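Local coordinates for protein piwi (Drosophila melanogaster, PDB 6KR6), which binds piRNAs of 24 to 30 nucleotides and, in complex with them, represses transposable elements during meiosis, at residues A[758-770]-A[774-786]. Numbering follows the deposited sequence.
Sequences QKLTYKMCHLYYN and TTRVPAVCQYAKK. With HG (mercury (II) ion), chain G; nucleotides of chain B.
Both faces of the Y768 ring are covered: CG of Q782 stands over the centre of one, 3.5 Å from the centroid in a CH-pi contact, and N770 N lies above the opposite face, toward the rim. Phosphate oxygen OP1 of U4 of chain B sits at the edge, in the ring plane, and takes a hydrogen bond from Y768 OH (2.8 Å). The setting is the PIWI domain of an Argonaute protein, with its RNase H fold, where helices 754-764 and 779-795 are joined by a folded loop; the contact illustrates how such a loop can be tied to the following helix and present side chains to the bound RNA. With CG anti to the backbone N (chi1 -173°), Y768 extends past Q782 to the RNA, and K786 brings its CD within 3.6 Å of Y768 OH. The Y783 ring meets Y768 obliquely, planes at 48°, and Y783 OH lies between two backbone groups, accepting a hydrogen bond from Y769 N (3.0 Å) and giving a weak one to L767 O. N770 holds L810 O through ND2, which also makes a weak bond to the same OP1. Nearer the first helix, the methyl CG2 of T774 lies over one face of the H766 ring, a CH-pi contact, while T774 OG1 bonds to S730 O. Two backbone bonds fasten the turn 764-767: T775 N donates to C765 O, and A779 N, in the first turn of its helix, donates to M764 O at 2.9 Å.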
# COMPACT_ATOMS: atom_id res chain seq x y z
N GLN A 758 -11.39 -16.75 -6.41
CA GLN A 758 -10.71 -16.65 -5.12
C GLN A 758 -9.78 -17.83 -4.89
O GLN A 758 -8.66 -17.66 -4.38
CB GLN A 758 -11.75 -16.53 -4.01
CG GLN A 758 -12.60 -15.27 -4.08
CD GLN A 758 -13.86 -15.37 -3.25
OE1 GLN A 758 -14.17 -16.43 -2.70
NE2 GLN A 758 -14.60 -14.28 -3.16
N LYS A 759 -10.22 -19.04 -5.25
CA LYS A 759 -9.37 -20.21 -5.09
C LYS A 759 -8.15 -20.13 -6.01
O LYS A 759 -7.04 -20.50 -5.60
CB LYS A 759 -10.16 -21.49 -5.37
CG LYS A 759 -9.45 -22.76 -4.91
CD LYS A 759 -10.28 -24.01 -5.18
CE LYS A 759 -10.25 -24.39 -6.65
NZ LYS A 759 -10.95 -25.68 -6.90
N LEU A 760 -8.33 -19.63 -7.23
CA LEU A 760 -7.20 -19.46 -8.14
C LEU A 760 -6.21 -18.45 -7.59
O LEU A 760 -4.99 -18.63 -7.71
CB LEU A 760 -7.69 -19.05 -9.52
CG LEU A 760 -6.62 -18.64 -10.54
CD1 LEU A 760 -5.62 -19.76 -10.76
CD2 LEU A 760 -7.25 -18.21 -11.85
N THR A 761 -6.70 -17.37 -6.99
CA THR A 761 -5.81 -16.37 -6.41
C THR A 761 -5.05 -16.94 -5.22
O THR A 761 -3.84 -16.71 -5.07
CB THR A 761 -6.59 -15.12 -6.02
OG1 THR A 761 -7.36 -14.67 -7.14
CG2 THR A 761 -5.65 -14.02 -5.57
N TYR A 762 -5.74 -17.69 -4.36
CA TYR A 762 -5.06 -18.33 -3.24
C TYR A 762 -4.01 -19.32 -3.72
O TYR A 762 -2.94 -19.44 -3.12
CB TYR A 762 -6.08 -19.03 -2.33
CG TYR A 762 -5.49 -19.56 -1.04
CD1 TYR A 762 -4.81 -18.72 -0.16
CD2 TYR A 762 -5.63 -20.90 -0.69
CE1 TYR A 762 -4.28 -19.20 1.02
CE2 TYR A 762 -5.10 -21.39 0.49
CZ TYR A 762 -4.43 -20.54 1.34
OH TYR A 762 -3.90 -21.02 2.51
N LYS A 763 -4.29 -20.03 -4.82
CA LYS A 763 -3.29 -20.90 -5.43
C LYS A 763 -2.08 -20.11 -5.90
O LYS A 763 -0.94 -20.45 -5.58
CB LYS A 763 -3.91 -21.67 -6.60
CG LYS A 763 -4.76 -22.86 -6.22
CD LYS A 763 -5.36 -23.51 -7.46
CE LYS A 763 -6.30 -24.65 -7.10
NZ LYS A 763 -5.60 -25.76 -6.40
N MET A 764 -2.32 -19.04 -6.67
CA MET A 764 -1.23 -18.22 -7.17
C MET A 764 -0.43 -17.58 -6.04
O MET A 764 0.70 -17.12 -6.27
CB MET A 764 -1.77 -17.14 -8.11
CG MET A 764 -2.44 -17.68 -9.36
SD MET A 764 -1.38 -18.78 -10.33
CE MET A 764 0.03 -17.71 -10.63
N CYS A 765 -1.00 -17.51 -4.84
CA CYS A 765 -0.26 -17.04 -3.67
C CYS A 765 0.77 -18.05 -3.15
O CYS A 765 1.50 -17.73 -2.22
CB CYS A 765 -1.23 -16.68 -2.54
SG CYS A 765 -1.95 -15.03 -2.69
N HIS A 766 0.85 -19.25 -3.74
CA HIS A 766 1.74 -20.30 -3.25
C HIS A 766 3.06 -20.40 -4.01
O HIS A 766 3.87 -21.28 -3.70
CB HIS A 766 1.05 -21.67 -3.32
CG HIS A 766 -0.02 -21.88 -2.28
ND1 HIS A 766 -1.28 -21.34 -2.40
CD2 HIS A 766 -0.01 -22.59 -1.13
CE1 HIS A 766 -2.01 -21.69 -1.35
NE2 HIS A 766 -1.26 -22.45 -0.57
N LEU A 767 3.31 -19.52 -4.98
CA LEU A 767 4.35 -19.75 -5.98
C LEU A 767 5.50 -18.76 -5.91
O LEU A 767 6.20 -18.54 -6.90
CB LEU A 767 3.74 -19.75 -7.38
CG LEU A 767 2.76 -20.87 -7.73
CD1 LEU A 767 1.99 -20.53 -9.00
CD2 LEU A 767 3.50 -22.19 -7.89
N TYR A 768 5.73 -18.14 -4.75
CA TYR A 768 6.89 -17.27 -4.57
C TYR A 768 8.02 -18.11 -3.98
O TYR A 768 7.99 -18.48 -2.81
CB TYR A 768 6.57 -16.08 -3.67
CG TYR A 768 7.69 -15.07 -3.59
CD1 TYR A 768 8.08 -14.35 -4.72
CD2 TYR A 768 8.36 -14.84 -2.40
CE1 TYR A 768 9.11 -13.43 -4.65
CE2 TYR A 768 9.39 -13.91 -2.33
CZ TYR A 768 9.76 -13.21 -3.46
OH TYR A 768 10.78 -12.30 -3.38
N TYR A 769 9.03 -18.40 -4.81
CA TYR A 769 10.03 -19.40 -4.47
C TYR A 769 11.06 -18.94 -3.45
O TYR A 769 11.79 -19.78 -2.91
CB TYR A 769 10.74 -19.86 -5.75
CG TYR A 769 9.81 -20.56 -6.72
CD1 TYR A 769 8.86 -21.46 -6.26
CD2 TYR A 769 9.88 -20.31 -8.08
CE1 TYR A 769 8.00 -22.10 -7.14
CE2 TYR A 769 9.03 -20.94 -8.96
CZ TYR A 769 8.09 -21.84 -8.49
OH TYR A 769 7.24 -22.47 -9.36
N ASN A 770 11.15 -17.64 -3.17
CA ASN A 770 12.03 -17.17 -2.10
C ASN A 770 11.43 -17.37 -0.72
O ASN A 770 12.12 -17.13 0.28
CB ASN A 770 12.39 -15.70 -2.30
CG ASN A 770 13.71 -15.51 -3.02
OD1 ASN A 770 14.22 -16.43 -3.66
ND2 ASN A 770 14.27 -14.31 -2.93
N THR A 774 2.90 -19.45 1.79
CA THR A 774 2.07 -18.46 1.11
C THR A 774 2.59 -17.06 1.38
O THR A 774 3.11 -16.76 2.46
CB THR A 774 0.62 -18.58 1.56
OG1 THR A 774 0.55 -18.58 2.99
CG2 THR A 774 -0.00 -19.86 1.04
N THR A 775 2.43 -16.19 0.39
CA THR A 775 2.83 -14.79 0.49
C THR A 775 1.59 -13.91 0.62
O THR A 775 0.46 -14.35 0.43
CB THR A 775 3.67 -14.38 -0.72
OG1 THR A 775 3.11 -14.94 -1.91
CG2 THR A 775 5.11 -14.86 -0.56
N ARG A 776 1.83 -12.64 0.97
CA ARG A 776 0.72 -11.72 1.18
C ARG A 776 0.01 -11.38 -0.13
O ARG A 776 -1.18 -11.06 -0.12
CB ARG A 776 1.22 -10.44 1.86
N VAL A 777 0.72 -11.46 -1.25
CA VAL A 777 0.16 -11.12 -2.56
C VAL A 777 0.33 -12.31 -3.49
O VAL A 777 1.08 -13.24 -3.16
CB VAL A 777 0.82 -9.86 -3.14
CG1 VAL A 777 0.67 -8.69 -2.18
CG2 VAL A 777 2.29 -10.13 -3.45
N PRO A 778 -0.34 -12.34 -4.64
CA PRO A 778 -0.03 -13.36 -5.65
C PRO A 778 1.45 -13.35 -6.01
O PRO A 778 2.13 -12.32 -5.92
CB PRO A 778 -0.91 -12.96 -6.84
CG PRO A 778 -2.09 -12.32 -6.20
CD PRO A 778 -1.57 -11.60 -4.98
N ALA A 779 1.95 -14.52 -6.43
CA ALA A 779 3.39 -14.70 -6.61
C ALA A 779 3.95 -13.78 -7.68
O ALA A 779 5.02 -13.19 -7.50
CB ALA A 779 3.69 -16.16 -6.95
N VAL A 780 3.26 -13.66 -8.81
CA VAL A 780 3.74 -12.79 -9.88
C VAL A 780 3.84 -11.35 -9.42
O VAL A 780 4.75 -10.61 -9.82
CB VAL A 780 2.85 -12.93 -11.13
CG1 VAL A 780 3.02 -14.31 -11.75
CG2 VAL A 780 1.39 -12.69 -10.77
N CYS A 781 2.93 -10.92 -8.54
CA CYS A 781 2.97 -9.55 -8.04
C CYS A 781 4.18 -9.33 -7.14
O CYS A 781 4.85 -8.28 -7.22
CB CYS A 781 1.68 -9.22 -7.29
SG CYS A 781 0.98 -7.59 -7.62
N GLN A 782 4.49 -10.30 -6.27
CA GLN A 782 5.68 -10.19 -5.43
C GLN A 782 6.95 -10.24 -6.27
O GLN A 782 7.92 -9.54 -5.97
CB GLN A 782 5.68 -11.31 -4.38
CG GLN A 782 6.80 -11.21 -3.36
CD GLN A 782 6.49 -10.24 -2.24
OE1 GLN A 782 5.35 -10.11 -1.81
NE2 GLN A 782 7.52 -9.54 -1.76
N TYR A 783 6.95 -11.04 -7.33
CA TYR A 783 8.07 -11.05 -8.27
C TYR A 783 8.26 -9.68 -8.91
O TYR A 783 9.39 -9.19 -9.03
CB TYR A 783 7.86 -12.12 -9.34
CG TYR A 783 8.07 -13.55 -8.88
CD1 TYR A 783 9.17 -13.90 -8.12
CD2 TYR A 783 7.15 -14.54 -9.22
CE1 TYR A 783 9.36 -15.21 -7.71
CE2 TYR A 783 7.33 -15.84 -8.80
CZ TYR A 783 8.44 -16.17 -8.05
OH TYR A 783 8.61 -17.47 -7.64
N ALA A 784 7.16 -9.06 -9.34
CA ALA A 784 7.24 -7.74 -9.96
C ALA A 784 7.77 -6.71 -8.97
O ALA A 784 8.61 -5.88 -9.32
CB ALA A 784 5.88 -7.32 -10.49
N LYS A 785 7.30 -6.76 -7.72
CA LYS A 785 7.81 -5.83 -6.72
C LYS A 785 9.29 -6.05 -6.47
O LYS A 785 10.06 -5.09 -6.38
CB LYS A 785 7.03 -5.95 -5.41
CG LYS A 785 7.21 -4.74 -4.49
CD LYS A 785 6.74 -5.00 -3.06
CE LYS A 785 7.86 -5.61 -2.22
NZ LYS A 785 7.48 -5.67 -0.78
N LYS A 786 9.71 -7.31 -6.37
CA LYS A 786 11.13 -7.62 -6.16
C LYS A 786 11.98 -7.07 -7.29
O LYS A 786 13.00 -6.40 -7.05
CB LYS A 786 11.31 -9.13 -6.03
CG LYS A 786 12.72 -9.57 -5.66
CD LYS A 786 12.94 -9.51 -4.15
CE LYS A 786 14.37 -9.90 -3.78
NZ LYS A 786 15.35 -8.86 -4.18
HG HG G . 2.61 -6.85 -5.53
P U B 4 12.96 -11.66 0.21
OP1 U B 4 12.53 -11.85 -1.20
OP2 U B 4 14.23 -10.95 0.51
O5' U B 4 11.79 -10.90 0.98
C5' U B 4 10.56 -11.57 1.24
C4' U B 4 9.98 -11.17 2.58
O4' U B 4 10.95 -11.47 3.62
C3' U B 4 9.63 -9.70 2.73
O3' U B 4 8.43 -9.56 3.49
C2' U B 4 10.81 -9.14 3.52
O2' U B 4 10.52 -7.98 4.27
C1' U B 4 11.19 -10.32 4.40
N1 U B 4 12.59 -10.32 4.83
C2 U B 4 12.92 -10.91 6.03
O2 U B 4 12.09 -11.45 6.75
N3 U B 4 14.25 -10.85 6.36
C4 U B 4 15.27 -10.27 5.63
O4 U B 4 16.42 -10.30 6.07
C5 U B 4 14.85 -9.67 4.40
C6 U B 4 13.56 -9.71 4.06
P U B 3 18.14 -13.31 -0.10
OP1 U B 3 17.68 -13.09 -1.50
OP2 U B 3 18.94 -12.27 0.59
O5' U B 3 16.85 -13.62 0.79
C5' U B 3 15.85 -14.52 0.33
C4' U B 3 14.77 -14.71 1.36
O4' U B 3 15.34 -15.24 2.58
C3' U B 3 14.04 -13.46 1.81
O3' U B 3 13.00 -13.10 0.91
C2' U B 3 13.52 -13.83 3.20
O2' U B 3 12.28 -14.51 3.11
C1' U B 3 14.58 -14.82 3.69
N1 U B 3 15.49 -14.26 4.72
C2 U B 3 15.07 -14.37 6.04
O2 U B 3 14.01 -14.88 6.36
N3 U B 3 15.93 -13.84 6.97
C4 U B 3 17.15 -13.24 6.73
O4 U B 3 17.81 -12.82 7.68
C5 U B 3 17.51 -13.17 5.35
C6 U B 3 16.69 -13.67 4.41